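Local coordinates for protein D-aminoacid aminotransferase-like PLP-dependent enzyme (Haemophilus somnus, PDB 3CEB) that carries covalently bound pyridoxal phosphate and is a putative 4-amino-4-deoxychorismate lyase of the aminotransferase class IV family, probably releasing pyruvate and 4-aminobenzoate, at residues Tyr36-Ile50 with Cys66-Gln78. Sequence-based numbering, arbitrary orientation.
Sequences YPKMKLQPFDLAKII and CRIDYNHHDYVLQ. With SO4 (sulfate ion), chain B.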
ATOM      1  N   TYR A  36      11.228 -13.955  -8.093  1.00 31.28           N
ATOM      2  CA  TYR A  36      12.422 -14.455  -8.793  1.00 30.76           C
ATOM      3  C   TYR A  36      13.054 -15.606  -8.039  1.00 31.68           C
ATOM      4  O   TYR A  36      14.249 -15.618  -7.794  1.00 32.23           O
ATOM      5  CB  TYR A  36      13.450 -13.338  -8.964  1.00 30.17           C
ATOM      6  CG  TYR A  36      12.953 -12.168  -9.802  1.00 28.30           C
ATOM      7  CD1 TYR A  36      12.767 -12.281 -11.178  1.00 29.20           C
ATOM      8  CD2 TYR A  36      12.713 -10.928  -9.217  1.00 26.74           C
ATOM      9  CE1 TYR A  36      12.327 -11.151 -11.955  1.00 26.67           C
ATOM     10  CE2 TYR A  36      12.309  -9.836  -9.947  1.00 27.69           C
ATOM     11  CZ  TYR A  36      12.098  -9.948 -11.301  1.00 28.96           C
ATOM     12  OH  TYR A  36      11.639  -8.836 -11.952  1.00 29.38           O
ATOM     13  N   PRO A  37      12.249 -16.599  -7.667  1.00 33.10           N
ATOM     14  CA  PRO A  37      12.861 -17.661  -6.882  1.00 33.88           C
ATOM     15  C   PRO A  37      13.964 -18.397  -7.681  1.00 35.07           C
ATOM     16  O   PRO A  37      13.978 -18.409  -8.930  1.00 36.11           O
ATOM     17  CB  PRO A  37      11.673 -18.584  -6.633  1.00 33.37           C
ATOM     18  CG  PRO A  37      10.915 -18.534  -7.980  1.00 32.33           C
ATOM     19  CD  PRO A  37      11.002 -17.052  -8.340  1.00 33.03           C
ATOM     20  N   LYS A  38      14.898 -18.997  -6.967  1.00 36.62           N
ATOM     21  CA  LYS A  38      15.967 -19.800  -7.619  1.00 36.90           C
ATOM     22  C   LYS A  38      17.037 -18.826  -8.171  1.00 37.40           C
ATOM     23  O   LYS A  38      18.114 -19.250  -8.556  1.00 38.67           O
ATOM     24  CB  LYS A  38      15.383 -20.714  -8.720  1.00 36.43           C
HETATM   25  N   MSE A  39      16.779 -17.517  -8.149  1.00 36.64           N
HETATM   26  CA  MSE A  39      17.775 -16.576  -8.659  1.00 36.48           C
HETATM   27  C   MSE A  39      18.618 -16.018  -7.530  1.00 37.28           C
HETATM   28  O   MSE A  39      18.111 -15.827  -6.454  1.00 38.29           O
HETATM   29  CB  MSE A  39      17.116 -15.402  -9.396  1.00 35.49           C
HETATM   30  CG  MSE A  39      16.543 -15.746 -10.749  1.00 32.50           C
HETATM   31 SE   MSE A  39      16.342 -14.136 -11.818  0.75 22.81          SE
HETATM   32  CE  MSE A  39      18.169 -13.976 -12.491  1.00 25.65           C
ATOM     33  N   LYS A  40      19.883 -15.715  -7.768  1.00 37.15           N
ATOM     34  CA  LYS A  40      20.687 -15.112  -6.716  1.00 37.69           C
ATOM     35  C   LYS A  40      20.887 -13.630  -6.962  1.00 38.38           C
ATOM     36  O   LYS A  40      21.825 -13.248  -7.628  1.00 38.73           O
ATOM     37  CB  LYS A  40      22.029 -15.843  -6.558  1.00 37.36           C
ATOM     38  CG  LYS A  40      21.872 -17.066  -5.578  1.00 37.20           C
ATOM     39  CD  LYS A  40      22.759 -18.276  -5.893  1.00 36.17           C
ATOM     40  CE  LYS A  40      22.443 -18.937  -7.244  1.00 34.89           C
ATOM     41  NZ  LYS A  40      23.638 -19.719  -7.739  1.00 34.82           N
ATOM     42  N   LEU A  41      20.040 -12.794  -6.372  1.00 38.52           N
ATOM     43  CA  LEU A  41      20.062 -11.359  -6.684  1.00 39.06           C
ATOM     44  C   LEU A  41      20.858 -10.463  -5.760  1.00 39.57           C
ATOM     45  O   LEU A  41      21.166 -10.839  -4.668  1.00 40.64           O
ATOM     46  CB  LEU A  41      18.624 -10.859  -6.711  1.00 38.73           C
ATOM     47  CG  LEU A  41      17.744 -11.572  -7.738  1.00 38.68           C
ATOM     48  CD1 LEU A  41      16.433 -10.878  -7.769  1.00 36.00           C
ATOM     49  CD2 LEU A  41      18.398 -11.642  -9.182  1.00 36.82           C
ATOM     50  N   GLN A  42      21.183  -9.260  -6.200  1.00 39.98           N
ATOM     51  CA  GLN A  42      21.815  -8.266  -5.293  1.00 40.41           C
ATOM     52  C   GLN A  42      20.830  -7.168  -5.096  1.00 39.06           C
ATOM     53  O   GLN A  42      20.725  -6.320  -5.923  1.00 39.31           O
ATOM     54  CB  GLN A  42      23.002  -7.588  -5.954  1.00 41.03           C
ATOM     55  CG  GLN A  42      23.733  -8.491  -6.925  1.00 45.58           C
ATOM     56  CD  GLN A  42      24.707  -9.379  -6.199  1.00 50.95           C
ATOM     57  OE1 GLN A  42      25.686  -8.861  -5.633  1.00 54.63           O
ATOM     58  NE2 GLN A  42      24.458 -10.719  -6.186  1.00 50.61           N
ATOM     59  N   PRO A  43      20.105  -7.155  -4.008  1.00 38.03           N
ATOM     60  CA  PRO A  43      19.091  -6.111  -4.012  1.00 36.95           C
ATOM     61  C   PRO A  43      19.597  -4.673  -3.861  1.00 36.09           C
ATOM     62  O   PRO A  43      20.584  -4.420  -3.219  1.00 35.24           O
ATOM     63  CB  PRO A  43      18.200  -6.475  -2.821  1.00 37.66           C
ATOM     64  CG  PRO A  43      18.842  -7.619  -2.132  1.00 37.13           C
ATOM     65  CD  PRO A  43      19.801  -8.251  -3.086  1.00 38.42           C
ATOM     66  N   PHE A  44      18.902  -3.731  -4.481  1.00 34.76           N
ATOM     67  CA  PHE A  44      19.232  -2.328  -4.302  1.00 33.62           C
ATOM     68  C   PHE A  44      19.002  -1.896  -2.873  1.00 33.37           C
ATOM     69  O   PHE A  44      18.204  -2.482  -2.132  1.00 33.50           O
ATOM     70  CB  PHE A  44      18.367  -1.489  -5.259  1.00 34.29           C
ATOM     71  CG  PHE A  44      18.761  -1.666  -6.707  1.00 31.89           C
ATOM     72  CD1 PHE A  44      19.966  -1.186  -7.151  1.00 28.28           C
ATOM     73  CD2 PHE A  44      17.985  -2.391  -7.559  1.00 30.86           C
ATOM     74  CE1 PHE A  44      20.366  -1.393  -8.440  1.00 31.51           C
ATOM     75  CE2 PHE A  44      18.390  -2.608  -8.876  1.00 32.97           C
ATOM     76  CZ  PHE A  44      19.569  -2.116  -9.315  1.00 30.36           C
ATOM     77  N   ASP A  45      19.723  -0.880  -2.452  1.00 33.06           N
ATOM     78  CA  ASP A  45      19.492  -0.311  -1.117  1.00 33.09           C
ATOM     79  C   ASP A  45      18.579   0.897  -1.337  1.00 33.69           C
ATOM     80  O   ASP A  45      19.009   1.967  -1.764  1.00 33.58           O
ATOM     81  CB  ASP A  45      20.825   0.043  -0.478  1.00 33.25           C
ATOM     82  CG  ASP A  45      20.695   0.687   0.884  1.00 34.18           C
ATOM     83  OD1 ASP A  45      19.624   1.247   1.250  1.00 33.86           O
ATOM     84  OD2 ASP A  45      21.724   0.655   1.579  1.00 35.32           O
ATOM     85  N   LEU A  46      17.290   0.689  -1.109  1.00 34.18           N
ATOM     86  CA  LEU A  46      16.296   1.716  -1.346  1.00 34.17           C
ATOM     87  C   LEU A  46      16.577   3.002  -0.555  1.00 33.98           C
ATOM     88  O   LEU A  46      16.329   4.083  -1.031  1.00 35.13           O
ATOM     89  CB  LEU A  46      14.898   1.190  -0.991  1.00 34.19           C
ATOM     90  CG  LEU A  46      14.346  -0.039  -1.735  1.00 34.24           C
ATOM     91  CD1 LEU A  46      12.834  -0.248  -1.429  1.00 32.17           C
ATOM     92  CD2 LEU A  46      14.604   0.086  -3.241  1.00 30.39           C
ATOM     93  N   ALA A  47      17.089   2.898   0.656  1.00 33.68           N
ATOM     94  CA  ALA A  47      17.374   4.107   1.434  1.00 33.09           C
ATOM     95  C   ALA A  47      18.435   4.913   0.710  1.00 32.59           C
ATOM     96  O   ALA A  47      18.327   6.126   0.591  1.00 32.59           O
ATOM     97  CB  ALA A  47      17.837   3.773   2.859  1.00 32.16           C
ATOM     98  N   LYS A  48      19.461   4.239   0.207  1.00 32.71           N
ATOM     99  CA  LYS A  48      20.558   4.939  -0.493  1.00 32.76           C
ATOM    100  C   LYS A  48      20.101   5.629  -1.793  1.00 32.09           C
ATOM    101  O   LYS A  48      20.566   6.710  -2.103  1.00 31.87           O
ATOM    102  CB  LYS A  48      21.700   4.017  -0.814  1.00 33.03           C
ATOM    103  CG  LYS A  48      22.452   3.526   0.392  1.00 37.17           C
ATOM    104  CD  LYS A  48      23.860   2.973   0.032  1.00 39.45           C
ATOM    105  CE  LYS A  48      24.523   2.282   1.243  1.00 40.37           C
ATOM    106  NZ  LYS A  48      25.894   1.847   0.896  1.00 40.36           N
ATOM    107  N   ILE A  49      19.179   4.998  -2.515  1.00 31.10           N
ATOM    108  CA  ILE A  49      18.669   5.533  -3.756  1.00 31.02           C
ATOM    109  C   ILE A  49      17.980   6.861  -3.506  1.00 31.26           C
ATOM    110  O   ILE A  49      18.157   7.828  -4.227  1.00 31.59           O
ATOM    111  CB  ILE A  49      17.672   4.567  -4.439  1.00 30.50           C
ATOM    112  CG1 ILE A  49      18.434   3.368  -4.979  1.00 30.90           C
ATOM    113  CG2 ILE A  49      16.972   5.275  -5.637  1.00 30.32           C
ATOM    114  CD1 ILE A  49      17.550   2.224  -5.514  1.00 31.62           C
ATOM    115  N   ILE A  50      17.211   6.898  -2.438  1.00 31.61           N
ATOM    116  CA  ILE A  50      16.431   8.079  -2.106  1.00 31.75           C
ATOM    117  C   ILE A  50      17.344   9.181  -1.580  1.00 30.42           C
ATOM    118  O   ILE A  50      17.344  10.304  -2.070  1.00 29.90           O
ATOM    119  CB  ILE A  50      15.389   7.739  -1.012  1.00 32.45           C
ATOM    120  CG1 ILE A  50      14.367   6.742  -1.571  1.00 33.96           C
ATOM    121  CG2 ILE A  50      14.702   8.992  -0.477  1.00 30.88           C
ATOM    122  CD1 ILE A  50      13.716   7.228  -2.807  1.00 35.11           C
ATOM    123  N   CYS A  66       7.485   9.187  -4.001  1.00 31.99           N
ATOM    124  CA  CYS A  66       8.556   8.552  -4.767  1.00 33.38           C
ATOM    125  C   CYS A  66       8.168   7.137  -5.093  1.00 32.92           C
ATOM    126  O   CYS A  66       7.855   6.349  -4.209  1.00 32.89           O
ATOM    127  CB  CYS A  66       9.864   8.481  -3.988  1.00 33.70           C
ATOM    128  SG  CYS A  66      10.564  10.052  -3.529  1.00 38.38           S
ATOM    129  N   ARG A  67       8.194   6.833  -6.373  1.00 32.17           N
ATOM    130  CA  ARG A  67       7.869   5.528  -6.836  1.00 31.53           C
ATOM    131  C   ARG A  67       9.104   4.880  -7.424  1.00 31.31           C
ATOM    132  O   ARG A  67       9.776   5.471  -8.299  1.00 30.14           O
ATOM    133  CB  ARG A  67       6.826   5.660  -7.913  1.00 31.58           C
ATOM    134  CG  ARG A  67       6.250   4.342  -8.339  1.00 33.94           C
ATOM    135  CD  ARG A  67       5.289   4.554  -9.507  1.00 34.34           C
ATOM    136  NE  ARG A  67       5.072   3.312 -10.239  1.00 33.55           N
ATOM    137  CZ  ARG A  67       3.883   2.759 -10.390  1.00 35.24           C
ATOM    138  NH1 ARG A  67       2.815   3.350  -9.877  1.00 38.35           N
ATOM    139  NH2 ARG A  67       3.743   1.653 -11.087  1.00 34.71           N
ATOM    140  N   ILE A  68       9.415   3.675  -6.940  1.00 30.46           N
ATOM    141  CA  ILE A  68      10.496   2.925  -7.496  1.00 30.12           C
ATOM    142  C   ILE A  68       9.940   1.676  -8.154  1.00 30.86           C
ATOM    143  O   ILE A  68       9.473   0.777  -7.468  1.00 31.26           O
ATOM    144  CB  ILE A  68      11.532   2.509  -6.456  1.00 30.27           C
ATOM    145  CG1 ILE A  68      12.153   3.742  -5.778  1.00 29.85           C
ATOM    146  CG2 ILE A  68      12.634   1.670  -7.152  1.00 28.33           C
ATOM    147  CD1 ILE A  68      13.122   3.417  -4.599  1.00 25.79           C
ATOM    148  N   ASP A  69       9.962   1.636  -9.488  1.00 30.39           N
ATOM    149  CA  ASP A  69       9.572   0.441 -10.189  1.00 30.39           C
ATOM    150  C   ASP A  69      10.842  -0.399 -10.361  1.00 30.86           C
ATOM    151  O   ASP A  69      11.904   0.144 -10.654  1.00 31.70           O
ATOM    152  CB  ASP A  69       8.988   0.766 -11.555  1.00 31.05           C
ATOM    153  CG  ASP A  69       7.587   1.351 -11.490  1.00 32.22           C
ATOM    154  OD1 ASP A  69       7.414   2.538 -11.132  1.00 35.10           O
ATOM    155  OD2 ASP A  69       6.645   0.612 -11.858  1.00 34.78           O
ATOM    156  N   TYR A  70      10.770  -1.711 -10.182  1.00 30.46           N
ATOM    157  CA  TYR A  70      11.966  -2.530 -10.338  1.00 30.95           C
ATOM    158  C   TYR A  70      11.721  -3.885 -10.980  1.00 31.13           C
ATOM    159  O   TYR A  70      10.570  -4.325 -11.108  1.00 31.92           O
ATOM    160  CB  TYR A  70      12.638  -2.748  -8.992  1.00 30.58           C
ATOM    161  CG  TYR A  70      11.743  -3.422  -7.992  1.00 30.67           C
ATOM    162  CD1 TYR A  70      10.804  -2.717  -7.292  1.00 31.45           C
ATOM    163  CD2 TYR A  70      11.850  -4.772  -7.753  1.00 31.88           C
ATOM    164  CE1 TYR A  70       9.962  -3.357  -6.351  1.00 34.17           C
ATOM    165  CE2 TYR A  70      11.024  -5.432  -6.816  1.00 31.89           C
ATOM    166  CZ  TYR A  70      10.091  -4.736  -6.121  1.00 30.82           C
ATOM    167  OH  TYR A  70       9.297  -5.410  -5.202  1.00 28.14           O
ATOM    168  N   ASN A  71      12.824  -4.495 -11.419  1.00 30.35           N
ATOM    169  CA  ASN A  71      12.836  -5.891 -11.778  1.00 29.58           C
ATOM    170  C   ASN A  71      13.985  -6.556 -11.091  1.00 30.37           C
ATOM    171  O   ASN A  71      14.445  -6.072 -10.053  1.00 31.46           O
ATOM    172  CB  ASN A  71      12.897  -6.146 -13.263  1.00 30.05           C
ATOM    173  CG  ASN A  71      13.952  -5.376 -13.957  1.00 26.70           C
ATOM    174  OD1 ASN A  71      15.081  -5.286 -13.526  1.00 23.47           O
ATOM    175  ND2 ASN A  71      13.580  -4.818 -15.064  1.00 25.70           N
ATOM    176  N   HIS A  72      14.471  -7.672 -11.624  1.00 30.72           N
ATOM    177  CA  HIS A  72      15.580  -8.381 -10.911  1.00 30.11           C
ATOM    178  C   HIS A  72      16.928  -7.683 -10.979  1.00 29.81           C
ATOM    179  O   HIS A  72      17.829  -8.040 -10.235  1.00 29.65           O
ATOM    180  CB  HIS A  72      15.736  -9.842 -11.345  1.00 30.11           C
ATOM    181  CG  HIS A  72      16.670 -10.059 -12.499  1.00 28.39           C
ATOM    182  ND1 HIS A  72      16.252 -10.030 -13.804  1.00 28.28           N
ATOM    183  CD2 HIS A  72      17.978 -10.407 -12.535  1.00 27.45           C
ATOM    184  CE1 HIS A  72      17.274 -10.307 -14.597  1.00 28.82           C
ATOM    185  NE2 HIS A  72      18.331 -10.554 -13.852  1.00 25.67           N
ATOM    186  N   HIS A  73      17.091  -6.673 -11.823  1.00 29.75           N
ATOM    187  CA  HIS A  73      18.417  -6.078 -11.909  1.00 30.36           C
ATOM    188  C   HIS A  73      18.490  -4.562 -12.122  1.00 29.82           C
ATOM    189  O   HIS A  73      19.563  -4.020 -12.231  1.00 28.89           O
ATOM    190  CB  HIS A  73      19.166  -6.730 -13.056  1.00 30.68           C
ATOM    191  CG  HIS A  73      18.698  -6.244 -14.376  1.00 33.13           C
ATOM    192  ND1 HIS A  73      19.422  -5.339 -15.135  1.00 34.95           N
ATOM    193  CD2 HIS A  73      17.538  -6.461 -15.034  1.00 34.28           C
ATOM    194  CE1 HIS A  73      18.739  -5.057 -16.228  1.00 36.33           C
ATOM    195  NE2 HIS A  73      17.589  -5.714 -16.187  1.00 37.49           N
ATOM    196  N   ASP A  74      17.359  -3.882 -12.195  1.00 30.44           N
ATOM    197  CA  ASP A  74      17.359  -2.441 -12.448  1.00 30.13           C
ATOM    198  C   ASP A  74      16.127  -1.833 -11.810  1.00 30.42           C
ATOM    199  O   ASP A  74      15.234  -2.539 -11.348  1.00 31.52           O
ATOM    200  CB  ASP A  74      17.329  -2.205 -13.933  1.00 30.04           C
ATOM    201  CG  ASP A  74      17.733  -0.803 -14.348  1.00 29.52           C
ATOM    202  OD1 ASP A  74      18.261   0.022 -13.574  1.00 30.14           O
ATOM    203  OD2 ASP A  74      17.563  -0.544 -15.548  1.00 29.59           O
ATOM    204  N   TYR A  75      16.074  -0.516 -11.800  1.00 30.17           N
ATOM    205  CA  TYR A  75      14.980   0.192 -11.157  1.00 30.49           C
ATOM    206  C   TYR A  75      14.844   1.534 -11.865  1.00 30.98           C
ATOM    207  O   TYR A  75      15.731   1.947 -12.610  1.00 32.19           O
ATOM    208  CB  TYR A  75      15.245   0.383  -9.653  1.00 29.59           C
ATOM    209  CG  TYR A  75      16.331   1.388  -9.379  1.00 29.49           C
ATOM    210  CD1 TYR A  75      16.039   2.742  -9.305  1.00 28.99           C
ATOM    211  CD2 TYR A  75      17.666   0.990  -9.256  1.00 29.86           C
ATOM    212  CE1 TYR A  75      17.044   3.706  -9.070  1.00 29.97           C
ATOM    213  CE2 TYR A  75      18.697   1.941  -9.071  1.00 31.72           C
ATOM    214  CZ  TYR A  75      18.378   3.309  -8.956  1.00 31.79           C
ATOM    215  OH  TYR A  75      19.370   4.253  -8.738  1.00 26.47           O
ATOM    216  N   VAL A  76      13.706   2.162 -11.667  1.00 31.13           N
ATOM    217  CA  VAL A  76      13.451   3.517 -12.100  1.00 31.77           C
ATOM    218  C   VAL A  76      12.804   4.240 -10.914  1.00 31.94           C
ATOM    219  O   VAL A  76      11.861   3.740 -10.245  1.00 31.81           O
ATOM    220  CB  VAL A  76      12.520   3.566 -13.348  1.00 32.53           C
ATOM    221  CG1 VAL A  76      12.078   4.971 -13.635  1.00 33.05           C
ATOM    222  CG2 VAL A  76      13.234   3.018 -14.592  1.00 32.79           C
ATOM    223  N   LEU A  77      13.353   5.408 -10.622  1.00 32.24           N
ATOM    224  CA  LEU A  77      12.799   6.282  -9.590  1.00 31.77           C
ATOM    225  C   LEU A  77      12.132   7.402 -10.287  1.00 31.99           C
ATOM    226  O   LEU A  77      12.648   7.923 -11.235  1.00 31.74           O
ATOM    227  CB  LEU A  77      13.879   6.870  -8.707  1.00 31.53           C
ATOM    228  CG  LEU A  77      13.445   8.006  -7.781  1.00 31.31           C
ATOM    229  CD1 LEU A  77      12.477   7.545  -6.662  1.00 31.47           C
ATOM    230  CD2 LEU A  77      14.689   8.601  -7.184  1.00 30.65           C
ATOM    231  N   GLN A  78      10.966   7.738  -9.779  1.00 32.72           N
ATOM    232  CA  GLN A  78      10.129   8.829 -10.249  1.00 32.90           C
ATOM    233  C   GLN A  78       9.540   9.583  -9.061  1.00 32.63           C
ATOM    234  O   GLN A  78       9.033   8.981  -8.134  1.00 32.83           O
ATOM    235  CB  GLN A  78       8.973   8.283 -11.033  1.00 32.90           C
ATOM    236  CG  GLN A  78       9.291   7.940 -12.450  1.00 35.19           C
ATOM    237  CD  GLN A  78       8.071   7.432 -13.153  1.00 34.96           C
ATOM    238  OE1 GLN A  78       7.611   6.329 -12.875  1.00 37.12           O
ATOM    239  NE2 GLN A  78       7.522   8.238 -14.040  1.00 34.10           N
TER
HETATM  240  S   SO4 B 194      12.769  -9.297 -15.125  1.00 27.40           S
HETATM  241  O1  SO4 B 194      13.920  -9.208 -14.208  1.00 25.49           O
HETATM  242  O2  SO4 B 194      12.522 -10.662 -15.507  1.00 25.65           O
HETATM  243  O3  SO4 B 194      11.492  -8.862 -14.575  1.00 22.91           O
HETATM  244  O4  SO4 B 194      13.119  -8.464 -16.259  1.00 27.50           O
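Y75 takes I49 on one face and presents its edge to F44 where segment 36-50 folds over the hairpin of strands 63-70 and 75-82, the second an outer strand of the N-terminal antiparallel sheet in this class IV aminotransferase fold. I49 CD1 lies 3.7 Å from the Y75 ring centroid; the T-shaped pair with the F44 face has planes at 72°. F44 CZ also comes within 3.5 Å of H73 O. Deeper in, I50 CD1 packs on L77 CD1 at 4.1 Å and L46 CD2 on I68 CD1. At the hairpin turn, H72 CB stands over the Y36 ring, 3.5 Å from its centroid; with CG set between backbone N and carbonyl carbon (chi1 90°), the imidazole turns its edge toward the Y36 face, planes at 60°, meeting L41 CD2 at its own edge and SE and CE of selenomethionine M39 over one face. A sulfate, probably from crystallisation, joins the two sides: H72 N and ND1 donate to O1, Y36 OH to O3 at 2.6 Å. D45 OD1 N-caps helix 46-51 through K48 N. In the turn, N71 ND2 bonds to Q4 O, while its OD1 forms an Asx motif, accepting from D74 N and, at 3.0 Å, from H73 N.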